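Local coordinates for cell shape-determining protein MreC (Streptococcus pneumoniae, PDB 2QF4) that helps form and maintain cell shape, probably as part of the elongasome that synthesises peripheral peptidoglycan, and is represented here by its major extracellular domain, at residues 41-45 with 46-50; 107-110 with 111-115. All blocks are in the same frame, centred on the assembly; numbering follows the deposited sequence.

Contact 1. Residues 41-45 with 46-50; sequences AIANG and GLIGS
Ala43 and Gly46 close a two-residue type I' turn between antiparallel strands 40-43 and 46-54, whose short segments run at 137° to each other. The pair is bonded both ways: Ala43 N reaches Gly46 O at 3.0 Å in the plane of that carbonyl, whereas Gly46 N meets Ala43 O from above its carbonyl plane. Asn44 and Gly45 fill the corner positions with the positive phi angles this turn needs. Further along, Ala41 O takes a nearly straight bond from Ile48 N (2.8 Å) and a weak one from Gly49 N, while Ala41 N donates to Gly49 O. Ile42 CA makes a C-H...O contact with Gly46 O at 3.2 Å.

Ile48 carries the side-chain contact. Its CG1 is wedged between backbone N and carbonyl carbon (chi1 63°), and the two branches spread along the facing strand: CD1 comes to 3.7 Å from Ala41 CB, and CG2 lies 4.0 Å from Ala43 CB. Val61 and Leu63 of strand 59-63 also touch Ile48, and Ile161 of strand 160-166 packs on both alanines, so this apolar patch is buried. Leu47 leaves the strand on the other side, yet its CD1 curls back to 3.5 Å from Ala41 O; it also touches Ile128 and Val130 of strand 126-137.

Two consecutive residues, Ile48 and Gly49, thus oppose the single Ala41: a classic beta bulge just behind a type I' hairpin, set in a closed antiparallel barrel of the chymotrypsin-like (alpha-lytic protease) fold.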
loop_
_atom_site.group_PDB
_atom_site.type_symbol
_atom_site.label_atom_id
_atom_site.label_comp_id
_atom_site.label_asym_id
_atom_site.label_seq_id
_atom_site.Cartn_x
_atom_site.Cartn_y
_atom_site.Cartn_z
ATOM N N ALA A 41 2.377 0.022 6.320
ATOM C CA ALA A 41 2.190 1.127 7.237
ATOM C C ALA A 41 0.807 1.731 7.047
ATOM O O ALA A 41 0.377 1.991 5.912
ATOM C CB ALA A 41 3.271 2.191 6.975
ATOM N N ILE A 42 0.106 1.925 8.164
ATOM C CA ILE A 42 -1.266 2.415 8.200
ATOM C C ILE A 42 -1.424 3.666 9.066
ATOM O O ILE A 42 -0.719 3.887 10.062
ATOM C CB ILE A 42 -2.239 1.273 8.638
ATOM C CG1 ILE A 42 -2.275 0.982 10.096
ATOM C CG2 ILE A 42 -1.923 -0.010 7.885
ATOM C CD1 ILE A 42 -3.507 0.152 10.492
ATOM N N ALA A 43 -2.387 4.475 8.677
ATOM C CA ALA A 43 -2.838 5.621 9.454
ATOM C C ALA A 43 -4.270 5.803 9.141
ATOM O O ALA A 43 -4.704 5.609 8.021
ATOM C CB ALA A 43 -2.073 6.889 9.068
ATOM N N ASN A 44 -5.032 6.263 10.132
ATOM C CA ASN A 44 -6.433 6.596 9.896
ATOM C C ASN A 44 -7.192 5.396 9.272
ATOM O O ASN A 44 -8.098 5.605 8.453
ATOM C CB ASN A 44 -6.506 7.851 8.976
ATOM C CG ASN A 44 -5.922 9.145 9.620
ATOM O OD1 ASN A 44 -6.039 9.361 10.820
ATOM N ND2 ASN A 44 -5.337 10.022 8.787
ATOM N N GLY A 45 -6.852 4.172 9.667
ATOM C CA GLY A 45 -7.531 2.970 9.160
ATOM C C GLY A 45 -7.120 2.442 7.793
ATOM O O GLY A 45 -7.589 1.361 7.374
ATOM N N GLY A 46 -6.240 3.154 7.094
ATOM C CA GLY A 46 -5.919 2.774 5.742
ATOM C C GLY A 46 -4.436 2.731 5.449
ATOM O O GLY A 46 -3.583 3.255 6.191
ATOM N N LEU A 47 -4.114 2.121 4.312
ATOM C CA LEU A 47 -2.714 2.007 3.891
ATOM C C LEU A 47 -2.134 3.360 3.513
ATOM O O LEU A 47 -2.708 4.099 2.730
ATOM C CB LEU A 47 -2.623 1.097 2.672
ATOM C CG LEU A 47 -1.194 0.687 2.273
ATOM C CD1 LEU A 47 -0.538 -0.174 3.379
ATOM C CD2 LEU A 47 -1.200 -0.020 0.919
ATOM N N ILE A 48 -0.965 3.661 4.080
ATOM C CA ILE A 48 -0.246 4.898 3.719
ATOM C C ILE A 48 1.143 4.673 3.166
ATOM O O ILE A 48 1.706 5.587 2.609
ATOM C CB ILE A 48 -0.271 5.939 4.865
ATOM C CG1 ILE A 48 0.441 5.461 6.137
ATOM C CG2 ILE A 48 -1.726 6.343 5.169
ATOM C CD1 ILE A 48 1.951 5.573 6.077
ATOM N N GLY A 49 1.672 3.464 3.230
ATOM C CA GLY A 49 2.996 3.207 2.729
ATOM C C GLY A 49 3.481 1.813 3.049
ATOM O O GLY A 49 2.743 0.994 3.561
ATOM N N SER A 50 4.755 1.598 2.742
ATOM C CA SER A 50 5.440 0.309 2.927
ATOM C C SER A 50 6.772 0.572 3.593
ATOM O O SER A 50 7.375 1.617 3.370
ATOM C CB SER A 50 5.623 -0.410 1.589
ATOM O OG SER A 50 6.235 0.450 0.646
#

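Contact 2. Residues 107-110 with 111-115; sequences SDIS and AGDKV
Ser110 and Asp113 are joined by two hydrogen bonds, one through the backbone and one through the aspartate side chain. In the first, Asp113 N donates to Ser110 O over 3.0 Å, closing a type II turn with Ala111 and Gly112 at its corners. Gly112 has a phi of 94°, and the backbone folds where a beta carbon would collide with the carbonyl oxygen of Ala111, a conformation suited to glycine. In the second, Asp113 sends its carboxylate back across the mouth of the turn, and OD2 accepts the N-H of Ser110 at 2.9 Å. This bond is almost straight at the hydrogen (173°), although the donor stands well above the carboxylate plane. The bond from CA to CB points toward the other arm of the turn, and chi1 of -74° puts CG beside Asp113's own N, which sets the carboxylate against Ser110.

The same OD2 is hydrogen-bonded to ND1 of His79, at the end of strand 74-79. OD2 thus has two hydrogen-bond partners, which probably limits rotation of the group and may help to stabilise its negative charge. Before the turn, Ser107 OG bonds to the carbonyl oxygen of Asp108, 2.8 Å away.

Beyond these bonds little touches: Ile109 CG2 passes at an angle 4.1 Å from Asp113 OD2, an ordinary van der Waals contact. Ile109 packs mainly on its surroundings, touching Val133 and Thr136 of strand 126-137 and Val147 of strand 146-151, while Val133 also touches Asp113.

The arrangement is a type II beta turn with a side-chain-to-backbone bond from its last residue to its first. It lies at the surface and leads the chain from the loop after strand 97-101 into strand 114-118 of an antiparallel beta barrel.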
loop_
_atom_site.group_PDB
_atom_site.type_symbol
_atom_site.label_atom_id
_atom_site.label_comp_id
_atom_site.label_asym_id
_atom_site.label_seq_id
_atom_site.Cartn_x
_atom_site.Cartn_y
_atom_site.Cartn_z
ATOM N N SER A 107 -11.957 -9.116 -15.803
ATOM C CA SER A 107 -13.238 -8.691 -15.230
ATOM C C SER A 107 -13.479 -7.217 -15.419
ATOM O O SER A 107 -12.551 -6.402 -15.303
ATOM C CB SER A 107 -13.300 -8.937 -13.702
ATOM O OG SER A 107 -14.532 -8.404 -13.162
ATOM N N ASP A 108 -14.737 -6.844 -15.600
ATOM C CA ASP A 108 -15.109 -5.454 -15.491
ATOM C C ASP A 108 -14.657 -4.908 -14.132
ATOM O O ASP A 108 -14.668 -5.602 -13.122
ATOM C CB ASP A 108 -16.622 -5.270 -15.615
ATOM C CG ASP A 108 -17.162 -5.558 -16.999
ATOM O OD1 ASP A 108 -16.398 -5.754 -17.969
ATOM O OD2 ASP A 108 -18.412 -5.584 -17.095
ATOM N N ILE A 109 -14.259 -3.642 -14.139
ATOM C CA ILE A 109 -13.871 -2.920 -12.941
ATOM C C ILE A 109 -14.563 -1.578 -13.028
ATOM O O ILE A 109 -14.530 -0.944 -14.085
ATOM C CB ILE A 109 -12.339 -2.772 -12.852
ATOM C CG1 ILE A 109 -11.659 -4.126 -12.611
ATOM C CG2 ILE A 109 -11.930 -1.784 -11.727
ATOM C CD1 ILE A 109 -10.147 -4.075 -12.743
ATOM N N SER A 110 -15.250 -1.181 -11.966
ATOM C CA SER A 110 -16.113 0.004 -11.983
ATOM C C SER A 110 -15.696 0.995 -10.927
ATOM O O SER A 110 -15.241 0.630 -9.840
ATOM C CB SER A 110 -17.541 -0.431 -11.657
ATOM O OG SER A 110 -18.053 -1.361 -12.587
ATOM N N ALA A 111 -15.995 2.250 -11.189
ATOM C CA ALA A 111 -15.825 3.290 -10.199
ATOM C C ALA A 111 -16.529 2.885 -8.897
ATOM O O ALA A 111 -17.679 2.403 -8.921
ATOM C CB ALA A 111 -16.387 4.600 -10.755
ATOM N N GLY A 112 -15.874 3.085 -7.770
ATOM C CA GLY A 112 -16.396 2.720 -6.465
ATOM C C GLY A 112 -15.967 1.360 -5.975
ATOM O O GLY A 112 -16.089 1.095 -4.778
ATOM N N ASP A 113 -15.458 0.486 -6.838
ATOM C CA ASP A 113 -15.046 -0.836 -6.383
ATOM C C ASP A 113 -13.953 -0.668 -5.315
ATOM O O ASP A 113 -13.033 0.163 -5.441
ATOM C CB ASP A 113 -14.534 -1.691 -7.527
ATOM C CG ASP A 113 -15.635 -2.217 -8.458
ATOM O OD1 ASP A 113 -16.825 -2.140 -8.120
ATOM O OD2 ASP A 113 -15.254 -2.757 -9.524
ATOM N N LYS A 114 -14.033 -1.463 -4.268
ATOM C CA LYS A 114 -13.121 -1.318 -3.153
ATOM C C LYS A 114 -11.796 -2.008 -3.398
ATOM O O LYS A 114 -11.731 -3.126 -3.897
ATOM C CB LYS A 114 -13.750 -1.879 -1.872
ATOM C CG LYS A 114 -15.009 -1.117 -1.430
ATOM C CD LYS A 114 -14.706 0.294 -0.992
ATOM C CE LYS A 114 -15.851 0.912 -0.148
ATOM N NZ LYS A 114 -17.177 0.888 -0.825
ATOM N N VAL A 115 -10.723 -1.333 -2.984
ATOM C CA VAL A 115 -9.366 -1.797 -3.136
ATOM C C VAL A 115 -8.747 -1.978 -1.771
ATOM O O VAL A 115 -8.845 -1.077 -0.929
ATOM C CB VAL A 115 -8.515 -0.800 -3.973
ATOM C CG1 VAL A 115 -7.137 -1.358 -4.267
ATOM C CG2 VAL A 115 -9.240 -0.430 -5.235
#

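How the contacts relate
Contact 1 precedes contact 2 along the chain, and each belongs to a different six-stranded antiparallel barrel. The centre of the hairpin at 41-50, in the first barrel, lies about 7 Å from the centre of the chain; that of the turn at 107-115, at the surface of the second, lies about 17 Å from it. The two contact centres are about 21 Å apart, with nearest atoms about 8 Å apart and no touch. Strand 126-137 of the second barrel links their surroundings through backbone hydrogen bonds, Pro129 with Leu47 and Val133 with Gly112 and Asp113. Contact 1 thus sits where the two barrels of this extracellular domain meet, and contact 2 farther out on the second barrel.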